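Side-chain contacts in putative epimerase (Burkholderia cenocepacia, PDB 4LW8), which probably works as an NAD(P)-dependent epimerase or dehydratase on a nucleotide sugar for lipopolysaccharide O-antigen synthesis: residues N138-S143 and I182-N187; K201-Y206 and R313-A318; R228-A233 and F247-E252. All coordinates share one frame; numbering follows the deposited sequence.

Contact 1: N138-S143 and I182-N187; sequences NIYGNS and IARPFN
Tyr140 OH accepts a hydrogen bond from Arg184 NH1 at 3.0 Å. The N-H...O angle is 156°. The hydroxyl meets the guanidinium at its edge, near its plane. The phenol ring itself stands almost square to that plane, 88° away from it. Ile139 comes from a different side. Ile139 CD1 lies over the centre of one guanidinium face, 3.4 Å from Arg184 CZ. The same methyl sits over a face of the Tyr140 ring, so it is wedged into the corner between the two flat groups. With chi1 at 66°, CG1 of Ile139 tucks in between N and C of its own backbone, and this sends CD1 toward the guanidinium. Phe186 CZ adds an apolar touch on Tyr140 CE2 at 4.1 Å. Residues 138-141 fall in the Ser-Ser-x-x-x-Tyr-Gly sequence known from extended short-chain dehydrogenases and epimerases, just past strand 130-134. Ile139 also packs on Lys164 of helix 159-172, which by sequence is the lysine of the family's Tyr-x-x-x-Lys motif. Further out, Glu168 on that helix forms a salt bridge with NH2 of the buried Arg184. Asn248 OD1 is hydrogen-bonded to the Tyr140 hydroxyl.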
loop_
_atom_site.group_PDB
_atom_site.type_symbol
_atom_site.label_atom_id
_atom_site.label_comp_id
_atom_site.label_asym_id
_atom_site.label_seq_id
_atom_site.Cartn_x
_atom_site.Cartn_y
_atom_site.Cartn_z
ATOM N N ASN A 138 -6.075 -9.716 -7.547
ATOM C CA ASN A 138 -4.743 -10.184 -7.173
ATOM C C ASN A 138 -4.359 -9.700 -5.774
ATOM O O ASN A 138 -3.417 -10.204 -5.174
ATOM C CB ASN A 138 -3.692 -9.731 -8.197
ATOM C CG ASN A 138 -3.794 -10.481 -9.525
ATOM O OD1 ASN A 138 -4.686 -11.308 -9.717
ATOM N ND2 ASN A 138 -2.877 -10.187 -10.447
ATOM N N ILE A 139 -5.093 -8.712 -5.261
ATOM C CA ILE A 139 -4.824 -8.248 -3.900
ATOM C C ILE A 139 -5.097 -9.350 -2.857
ATOM O O ILE A 139 -4.555 -9.298 -1.744
ATOM C CB ILE A 139 -5.640 -6.968 -3.557
ATOM C CG1 ILE A 139 -7.156 -7.232 -3.525
ATOM C CG2 ILE A 139 -5.293 -5.830 -4.530
ATOM C CD1 ILE A 139 -7.728 -7.603 -2.142
ATOM N N TYR A 140 -5.934 -10.336 -3.200
ATOM C CA TYR A 140 -6.194 -11.469 -2.287
ATOM C C TYR A 140 -5.016 -12.448 -2.273
ATOM O O TYR A 140 -4.865 -13.231 -1.334
ATOM C CB TYR A 140 -7.475 -12.232 -2.670
ATOM C CG TYR A 140 -8.747 -11.396 -2.620
ATOM C CD1 TYR A 140 -9.263 -10.932 -1.412
ATOM C CD2 TYR A 140 -9.432 -11.071 -3.791
ATOM C CE1 TYR A 140 -10.439 -10.153 -1.375
ATOM C CE2 TYR A 140 -10.589 -10.294 -3.768
ATOM C CZ TYR A 140 -11.093 -9.845 -2.558
ATOM O OH TYR A 140 -12.241 -9.074 -2.545
ATOM N N GLY A 141 -4.194 -12.428 -3.322
ATOM C CA GLY A 141 -3.041 -13.321 -3.367
ATOM C C GLY A 141 -3.444 -14.782 -3.438
ATOM O O GLY A 141 -4.473 -15.113 -4.026
ATOM N N ASN A 142 -2.633 -15.658 -2.843
ATOM C CA ASN A 142 -2.884 -17.101 -2.871
ATOM C C ASN A 142 -3.749 -17.604 -1.710
ATOM O O ASN A 142 -3.301 -18.438 -0.909
ATOM C CB ASN A 142 -1.552 -17.862 -2.868
ATOM N N SER A 143 -4.990 -17.124 -1.630
ATOM C CA SER A 143 -5.858 -17.470 -0.503
ATOM C C SER A 143 -6.335 -18.907 -0.552
ATOM O O SER A 143 -6.632 -19.440 -1.616
ATOM C CB SER A 143 -7.082 -16.559 -0.439
ATOM O OG SER A 143 -7.792 -16.809 0.770
ATOM N N ILE A 182 -14.786 0.948 -5.972
ATOM C CA ILE A 182 -13.605 0.159 -6.299
ATOM C C ILE A 182 -14.027 -1.212 -6.839
ATOM O O ILE A 182 -14.835 -1.911 -6.225
ATOM C CB ILE A 182 -12.662 -0.015 -5.066
ATOM C CG1 ILE A 182 -12.120 1.349 -4.587
ATOM C CG2 ILE A 182 -11.516 -0.959 -5.429
ATOM C CD1 ILE A 182 -11.411 1.325 -3.234
ATOM N N ALA A 183 -13.495 -1.586 -8.001
ATOM C CA ALA A 183 -13.764 -2.902 -8.545
ATOM C C ALA A 183 -12.538 -3.799 -8.359
ATOM O O ALA A 183 -11.400 -3.351 -8.535
ATOM C CB ALA A 183 -14.176 -2.800 -10.024
ATOM N N ARG A 184 -12.758 -5.040 -7.924
ATOM C CA ARG A 184 -11.687 -6.041 -7.897
ATOM C C ARG A 184 -11.986 -7.156 -8.892
ATOM O O ARG A 184 -12.532 -8.192 -8.510
ATOM C CB ARG A 184 -11.495 -6.640 -6.497
ATOM C CG ARG A 184 -10.861 -5.709 -5.487
ATOM C CD ARG A 184 -10.959 -6.284 -4.080
ATOM N NE ARG A 184 -10.308 -5.419 -3.107
ATOM C CZ ARG A 184 -10.389 -5.579 -1.789
ATOM N NH1 ARG A 184 -11.090 -6.586 -1.284
ATOM N NH2 ARG A 184 -9.768 -4.725 -0.980
ATOM N N PRO A 185 -11.653 -6.941 -10.174
ATOM C CA PRO A 185 -11.921 -7.977 -11.177
ATOM C C PRO A 185 -11.071 -9.208 -10.955
ATOM O O PRO A 185 -9.881 -9.105 -10.631
ATOM C CB PRO A 185 -11.538 -7.297 -12.505
ATOM C CG PRO A 185 -10.488 -6.258 -12.096
ATOM C CD PRO A 185 -11.021 -5.740 -10.771
ATOM N N PHE A 186 -11.668 -10.373 -11.118
ATOM C CA PHE A 186 -10.868 -11.592 -11.213
ATOM C C PHE A 186 -10.354 -11.691 -12.652
ATOM O O PHE A 186 -10.500 -10.726 -13.403
ATOM C CB PHE A 186 -11.685 -12.814 -10.778
ATOM C CG PHE A 186 -11.790 -12.948 -9.281
ATOM C CD1 PHE A 186 -12.446 -11.975 -8.529
ATOM C CD2 PHE A 186 -11.169 -14.009 -8.615
ATOM C CE1 PHE A 186 -12.519 -12.068 -7.143
ATOM C CE2 PHE A 186 -11.233 -14.114 -7.212
ATOM C CZ PHE A 186 -11.911 -13.143 -6.479
ATOM N N ASN A 187 -9.741 -12.811 -13.032
ATOM C CA ASN A 187 -9.198 -12.965 -14.388
ATOM C C ASN A 187 -10.252 -12.784 -15.456
ATOM O O ASN A 187 -11.344 -13.346 -15.364
ATOM C CB ASN A 187 -8.556 -14.348 -14.577
ATOM C CG ASN A 187 -7.656 -14.720 -13.420
ATOM O OD1 ASN A 187 -6.500 -14.312 -13.379
ATOM N ND2 ASN A 187 -8.195 -15.462 -12.451
#

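Contact 2: K201-Y206 and R313-A318; sequences KLVAHY and RWMVDA
Val203 points its two methyls at the 313-318 helix, and each finds a different surface. CG1 is directed at the backbone. Val203 CG1 lies 3.7 Å from Val316 N and 3.8 Å from Met315 C. It also meets a methyl of the neighbouring side chain, with Val203 CG1 and Val316 CG2 4.0 Å apart. CG2 turns to Met315 instead. Val203 CG2 is 4.0 Å from Met315 CB and 3.9 Å from Met315 CE. The methionine runs across the valine at about a right angle. Its chain bends at the last torsion (chi3 63°), and this brings the terminal methyl back against Val203 CG2. The helices come close here, with Val203 CA and Val316 CA 5.8 Å apart. Leu312 and Met319 of the same helix also touch Val203. The valine therefore sits as a knob in a hole formed by four residues, Leu312, Met315, Val316 and Met319. On the far side of helix 198-207, Lys201 O receives both the backbone N and the ring ND1 of His205, from opposite faces of its carbonyl plane. His205 ND1 lies 2.7 Å from Lys201 O. Between the helices no hydrogen bond forms. All three touching residues are buried and apolar, so helix 308-321 is joined to helix 198-207 here by van der Waals and hydrophobic packing.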
loop_
_atom_site.group_PDB
_atom_site.type_symbol
_atom_site.label_atom_id
_atom_site.label_comp_id
_atom_site.label_asym_id
_atom_site.label_seq_id
_atom_site.Cartn_x
_atom_site.Cartn_y
_atom_site.Cartn_z
ATOM N N LYS A 201 -2.762 -16.861 -25.014
ATOM C CA LYS A 201 -1.658 -17.720 -25.446
ATOM C C LYS A 201 -2.194 -19.063 -25.953
ATOM O O LYS A 201 -1.828 -19.520 -27.041
ATOM C CB LYS A 201 -0.672 -17.924 -24.291
ATOM C CG LYS A 201 0.603 -18.712 -24.625
ATOM C CD LYS A 201 1.316 -19.153 -23.332
ATOM C CE LYS A 201 2.521 -20.052 -23.609
ATOM N NZ LYS A 201 3.124 -20.625 -22.356
ATOM N N LEU A 202 -3.093 -19.669 -25.175
ATOM C CA LEU A 202 -3.745 -20.923 -25.551
ATOM C C LEU A 202 -4.528 -20.757 -26.850
ATOM O O LEU A 202 -4.411 -21.579 -27.763
ATOM C CB LEU A 202 -4.683 -21.398 -24.442
ATOM C CG LEU A 202 -4.150 -22.333 -23.353
ATOM C CD1 LEU A 202 -2.781 -21.905 -22.888
ATOM C CD2 LEU A 202 -5.112 -22.343 -22.180
ATOM N N VAL A 203 -5.334 -19.699 -26.930
ATOM C CA VAL A 203 -6.119 -19.429 -28.138
ATOM C C VAL A 203 -5.212 -19.254 -29.365
ATOM O O VAL A 203 -5.480 -19.818 -30.426
ATOM C CB VAL A 203 -7.017 -18.179 -27.957
ATOM C CG1 VAL A 203 -7.562 -17.677 -29.302
ATOM C CG2 VAL A 203 -8.150 -18.489 -26.996
ATOM N N ALA A 204 -4.134 -18.487 -29.210
ATOM C CA ALA A 204 -3.201 -18.246 -30.312
ATOM C C ALA A 204 -2.606 -19.555 -30.820
ATOM O O ALA A 204 -2.480 -19.762 -32.028
ATOM C CB ALA A 204 -2.094 -17.293 -29.888
ATOM N N HIS A 205 -2.257 -20.447 -29.901
ATOM C CA HIS A 205 -1.701 -21.733 -30.304
ATOM C C HIS A 205 -2.730 -22.561 -31.069
ATOM O O HIS A 205 -2.433 -23.082 -32.145
ATOM C CB HIS A 205 -1.192 -22.534 -29.101
ATOM C CG HIS A 205 0.145 -22.089 -28.592
ATOM N ND1 HIS A 205 0.356 -20.853 -28.013
ATOM C CD2 HIS A 205 1.349 -22.714 -28.590
ATOM C CE1 HIS A 205 1.624 -20.747 -27.656
ATOM N NE2 HIS A 205 2.250 -21.858 -28.007
ATOM N N TYR A 206 -3.936 -22.685 -30.524
ATOM C CA TYR A 206 -4.947 -23.496 -31.189
ATOM C C TYR A 206 -5.373 -22.878 -32.516
ATOM O O TYR A 206 -5.648 -23.593 -33.481
ATOM C CB TYR A 206 -6.169 -23.685 -30.292
ATOM C CG TYR A 206 -6.152 -24.951 -29.462
ATOM C CD1 TYR A 206 -6.500 -26.181 -30.023
ATOM C CD2 TYR A 206 -5.815 -24.917 -28.117
ATOM C CE1 TYR A 206 -6.501 -27.345 -29.264
ATOM C CE2 TYR A 206 -5.813 -26.080 -27.344
ATOM C CZ TYR A 206 -6.153 -27.287 -27.924
ATOM O OH TYR A 206 -6.158 -28.431 -27.166
ATOM N N ARG A 313 -14.501 -19.350 -28.165
ATOM C CA ARG A 313 -14.805 -19.513 -29.588
ATOM C C ARG A 313 -14.727 -18.156 -30.275
ATOM O O ARG A 313 -14.205 -18.028 -31.383
ATOM C CB ARG A 313 -16.189 -20.133 -29.799
ATOM C CG ARG A 313 -16.448 -20.526 -31.253
ATOM C CD ARG A 313 -17.797 -21.201 -31.450
ATOM N NE ARG A 313 -17.860 -22.534 -30.851
ATOM C CZ ARG A 313 -17.394 -23.644 -31.424
ATOM N NH1 ARG A 313 -16.810 -23.588 -32.615
ATOM N NH2 ARG A 313 -17.510 -24.811 -30.803
ATOM N N TRP A 314 -15.256 -17.151 -29.588
ATOM C CA TRP A 314 -15.191 -15.767 -30.019
ATOM C C TRP A 314 -13.746 -15.376 -30.332
ATOM O O TRP A 314 -13.460 -14.833 -31.400
ATOM C CB TRP A 314 -15.784 -14.880 -28.927
ATOM C CG TRP A 314 -15.678 -13.395 -29.124
ATOM C CD1 TRP A 314 -16.000 -12.682 -30.247
ATOM C CD2 TRP A 314 -15.298 -12.433 -28.136
ATOM N NE1 TRP A 314 -15.808 -11.338 -30.025
ATOM C CE2 TRP A 314 -15.384 -11.158 -28.736
ATOM C CE3 TRP A 314 -14.880 -12.526 -26.804
ATOM C CZ2 TRP A 314 -15.061 -9.986 -28.051
ATOM C CZ3 TRP A 314 -14.568 -11.358 -26.120
ATOM C CH2 TRP A 314 -14.654 -10.109 -26.744
ATOM N N MET A 315 -12.836 -15.701 -29.413
ATOM C CA MET A 315 -11.413 -15.372 -29.563
ATOM C C MET A 315 -10.732 -16.186 -30.680
ATOM O O MET A 315 -9.936 -15.645 -31.454
ATOM C CB MET A 315 -10.686 -15.583 -28.223
ATOM C CG MET A 315 -11.192 -14.646 -27.102
ATOM S SD MET A 315 -10.647 -15.112 -25.440
ATOM C CE MET A 315 -8.869 -14.931 -25.569
ATOM N N VAL A 316 -11.015 -17.486 -30.744
ATOM C CA VAL A 316 -10.445 -18.327 -31.795
ATOM C C VAL A 316 -10.886 -17.818 -33.169
ATOM O O VAL A 316 -10.066 -17.650 -34.067
ATOM C CB VAL A 316 -10.847 -19.810 -31.648
ATOM C CG1 VAL A 316 -10.498 -20.586 -32.929
ATOM C CG2 VAL A 316 -10.147 -20.441 -30.438
ATOM N N ASP A 317 -12.180 -17.556 -33.312
ATOM C CA ASP A 317 -12.726 -17.067 -34.574
ATOM C C ASP A 317 -12.072 -15.750 -34.987
ATOM O O ASP A 317 -11.755 -15.550 -36.152
ATOM C CB ASP A 317 -14.245 -16.886 -34.481
ATOM C CG ASP A 317 -14.990 -18.208 -34.401
ATOM O OD1 ASP A 317 -14.398 -19.255 -34.740
ATOM O OD2 ASP A 317 -16.181 -18.191 -34.026
ATOM N N ALA A 318 -11.876 -14.852 -34.031
ATOM C CA ALA A 318 -11.255 -13.569 -34.338
ATOM C C ALA A 318 -9.816 -13.771 -34.792
ATOM O O ALA A 318 -9.355 -13.097 -35.704
ATOM C CB ALA A 318 -11.314 -12.633 -33.136
#

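Contact 3: R228-A233 and F247-E252; sequences RDVTAA and FNVCSE
Val249 faces the 228-233 helix and meets it at Val230 and Ala233. Val249 CB is still some way off, 4.9 Å from Ala233 CB. From there the side chain divides. CG1 is the branch that does the touching. It stands anti to the backbone N (chi1 178°), which carries it forward to the helix surface. There Val249 CG1 lies 3.9 Å from Ala233 CB. One turn back, Val249 CG1 lies 4.1 Å from Val230 CA, so part of its contact is with the helix backbone. Its third neighbour is a methyl, with Val249 CG1 and Val230 CG1 4.2 Å apart. The two valines meet at a slant. CG2 has a smaller share. Val249 CG2 passes 4.5 Å from Ala233 CB, at the limit of contact. One methyl thus touches two residues three apart on the helix. No polar group takes part, and the three touching residues are buried.

The surroundings fix both partners. Val249 is hydrogen-bonded through its backbone to Arg184 and Phe186 of strand 180-189, and its side chain also touches Arg293. Val230 packs on Tyr188 and Ser225, while Ala233 touches Leu303. The opposite flank of the helix is covered by helix 29-40, where Thr231 meets Thr30 and Tyr33.

Helix 227-240 directly follows strand 221-226 and leads on to strand 246-249. Both strands run parallel to strand 180-189. The contact therefore packs the helix of a beta-alpha-beta crossover on its own second strand, as is typical of the Rossmann-type fold of this NAD(P)-dependent epimerase/dehydratase family.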
loop_
_atom_site.group_PDB
_atom_site.type_symbol
_atom_site.label_atom_id
_atom_site.label_comp_id
_atom_site.label_asym_id
_atom_site.label_seq_id
_atom_site.Cartn_x
_atom_site.Cartn_y
_atom_site.Cartn_z
ATOM N N ARG A 228 -16.460 -8.493 -21.899
ATOM C CA ARG A 228 -17.729 -7.833 -22.164
ATOM C C ARG A 228 -18.640 -7.871 -20.928
ATOM O O ARG A 228 -19.312 -6.885 -20.627
ATOM C CB ARG A 228 -18.430 -8.476 -23.363
ATOM C CG ARG A 228 -17.726 -8.221 -24.682
ATOM C CD ARG A 228 -18.245 -9.100 -25.791
ATOM N NE ARG A 228 -18.004 -10.513 -25.512
ATOM C CZ ARG A 228 -18.375 -11.494 -26.327
ATOM N NH1 ARG A 228 -18.995 -11.205 -27.470
ATOM N NH2 ARG A 228 -18.131 -12.755 -26.005
ATOM N N ASP A 229 -18.630 -8.984 -20.195
ATOM C CA ASP A 229 -19.373 -9.088 -18.938
ATOM C C ASP A 229 -18.791 -8.166 -17.877
ATOM O O ASP A 229 -19.522 -7.561 -17.087
ATOM C CB ASP A 229 -19.356 -10.520 -18.381
ATOM C CG ASP A 229 -20.069 -11.524 -19.274
ATOM O OD1 ASP A 229 -20.790 -11.122 -20.211
ATOM O OD2 ASP A 229 -19.931 -12.737 -19.012
ATOM N N VAL A 230 -17.465 -8.085 -17.835
ATOM C CA VAL A 230 -16.802 -7.283 -16.810
ATOM C C VAL A 230 -17.140 -5.795 -17.001
ATOM O O VAL A 230 -17.503 -5.092 -16.055
ATOM C CB VAL A 230 -15.273 -7.497 -16.832
ATOM C CG1 VAL A 230 -14.544 -6.428 -16.003
ATOM C CG2 VAL A 230 -14.903 -8.929 -16.355
ATOM N N THR A 231 -17.063 -5.319 -18.233
ATOM C CA THR A 231 -17.343 -3.914 -18.480
ATOM C C THR A 231 -18.845 -3.618 -18.317
ATOM O O THR A 231 -19.211 -2.506 -17.932
ATOM C CB THR A 231 -16.805 -3.482 -19.859
ATOM O OG1 THR A 231 -17.322 -4.341 -20.878
ATOM C CG2 THR A 231 -15.263 -3.574 -19.863
ATOM N N ALA A 232 -19.711 -4.595 -18.596
ATOM C CA ALA A 232 -21.144 -4.415 -18.323
ATOM C C ALA A 232 -21.368 -4.201 -16.818
ATOM O O ALA A 232 -22.178 -3.375 -16.421
ATOM C CB ALA A 232 -21.960 -5.604 -18.828
ATOM N N ALA A 233 -20.641 -4.949 -15.994
ATOM C CA ALA A 233 -20.684 -4.781 -14.540
ATOM C C ALA A 233 -20.138 -3.416 -14.109
ATOM O O ALA A 233 -20.701 -2.763 -13.236
ATOM C CB ALA A 233 -19.889 -5.902 -13.859
ATOM N N PHE A 247 -16.102 -3.946 -4.740
ATOM C CA PHE A 247 -16.843 -5.081 -5.303
ATOM C C PHE A 247 -15.960 -6.048 -6.087
ATOM O O PHE A 247 -15.243 -5.631 -6.999
ATOM C CB PHE A 247 -17.955 -4.597 -6.245
ATOM C CG PHE A 247 -19.012 -3.754 -5.582
ATOM C CD1 PHE A 247 -18.862 -2.386 -5.482
ATOM C CD2 PHE A 247 -20.166 -4.333 -5.090
ATOM C CE1 PHE A 247 -19.839 -1.611 -4.873
ATOM C CE2 PHE A 247 -21.150 -3.570 -4.479
ATOM C CZ PHE A 247 -20.988 -2.208 -4.367
ATOM N N ASN A 248 -16.011 -7.328 -5.737
ATOM C CA ASN A 248 -15.523 -8.368 -6.639
ATOM C C ASN A 248 -16.293 -8.304 -7.958
ATOM O O ASN A 248 -17.515 -8.103 -7.963
ATOM C CB ASN A 248 -15.698 -9.761 -6.024
ATOM C CG ASN A 248 -14.757 -10.023 -4.868
ATOM O OD1 ASN A 248 -13.743 -9.336 -4.699
ATOM N ND2 ASN A 248 -15.088 -11.025 -4.061
ATOM N N VAL A 249 -15.594 -8.477 -9.071
ATOM C CA VAL A 249 -16.251 -8.696 -10.362
ATOM C C VAL A 249 -15.686 -10.003 -10.908
ATOM O O VAL A 249 -14.486 -10.110 -11.160
ATOM C CB VAL A 249 -16.039 -7.512 -11.347
ATOM C CG1 VAL A 249 -16.699 -7.792 -12.698
ATOM C CG2 VAL A 249 -16.614 -6.225 -10.746
ATOM N N CYS A 250 -16.545 -11.012 -11.032
ATOM C CA CYS A 250 -16.101 -12.386 -11.311
ATOM C C CYS A 250 -17.266 -13.240 -11.793
ATOM O O CYS A 250 -18.420 -12.830 -11.678
ATOM C CB CYS A 250 -15.484 -13.015 -10.066
ATOM S SG CYS A 250 -16.590 -12.948 -8.640
ATOM N N SER A 251 -16.956 -14.418 -12.334
ATOM C CA SER A 251 -17.963 -15.302 -12.924
ATOM C C SER A 251 -18.547 -16.242 -11.879
ATOM O O SER A 251 -19.599 -16.820 -12.092
ATOM C CB SER A 251 -17.354 -16.140 -14.057
ATOM O OG SER A 251 -16.572 -17.214 -13.521
ATOM N N GLU A 252 -17.819 -16.411 -10.778
ATOM C CA GLU A 252 -18.141 -17.376 -9.718
ATOM C C GLU A 252 -17.975 -18.817 -10.202
ATOM O O GLU A 252 -18.369 -19.752 -9.521
ATOM C CB GLU A 252 -19.563 -17.179 -9.176
ATOM C CG GLU A 252 -19.799 -15.832 -8.523
ATOM C CD GLU A 252 -21.187 -15.713 -7.918
ATOM O OE1 GLU A 252 -22.156 -16.182 -8.556
ATOM O OE2 GLU A 252 -21.308 -15.148 -6.810
#

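How the contacts relate
Contacts 1 and 3 are neighbours, with centres 12 Å apart. Strands 180-189 and 246-249 lie side by side in the main sheet and join them, with Arg184 N 2.7 Å from Phe247 O. Contact 1 closes along the chain before the other two open. Contact 2 lies farther out, its centre 25 Å from that of contact 1 and 21 Å from that of contact 3. Its two helices bracket contact 3 in sequence, since helix 198-207 comes before it and helix 308-321 after it. Trp314 and Arg228 form a cation-pi pair that links contacts 2 and 3. The C-terminal helix is thereby tied back to the Rossmann-type core.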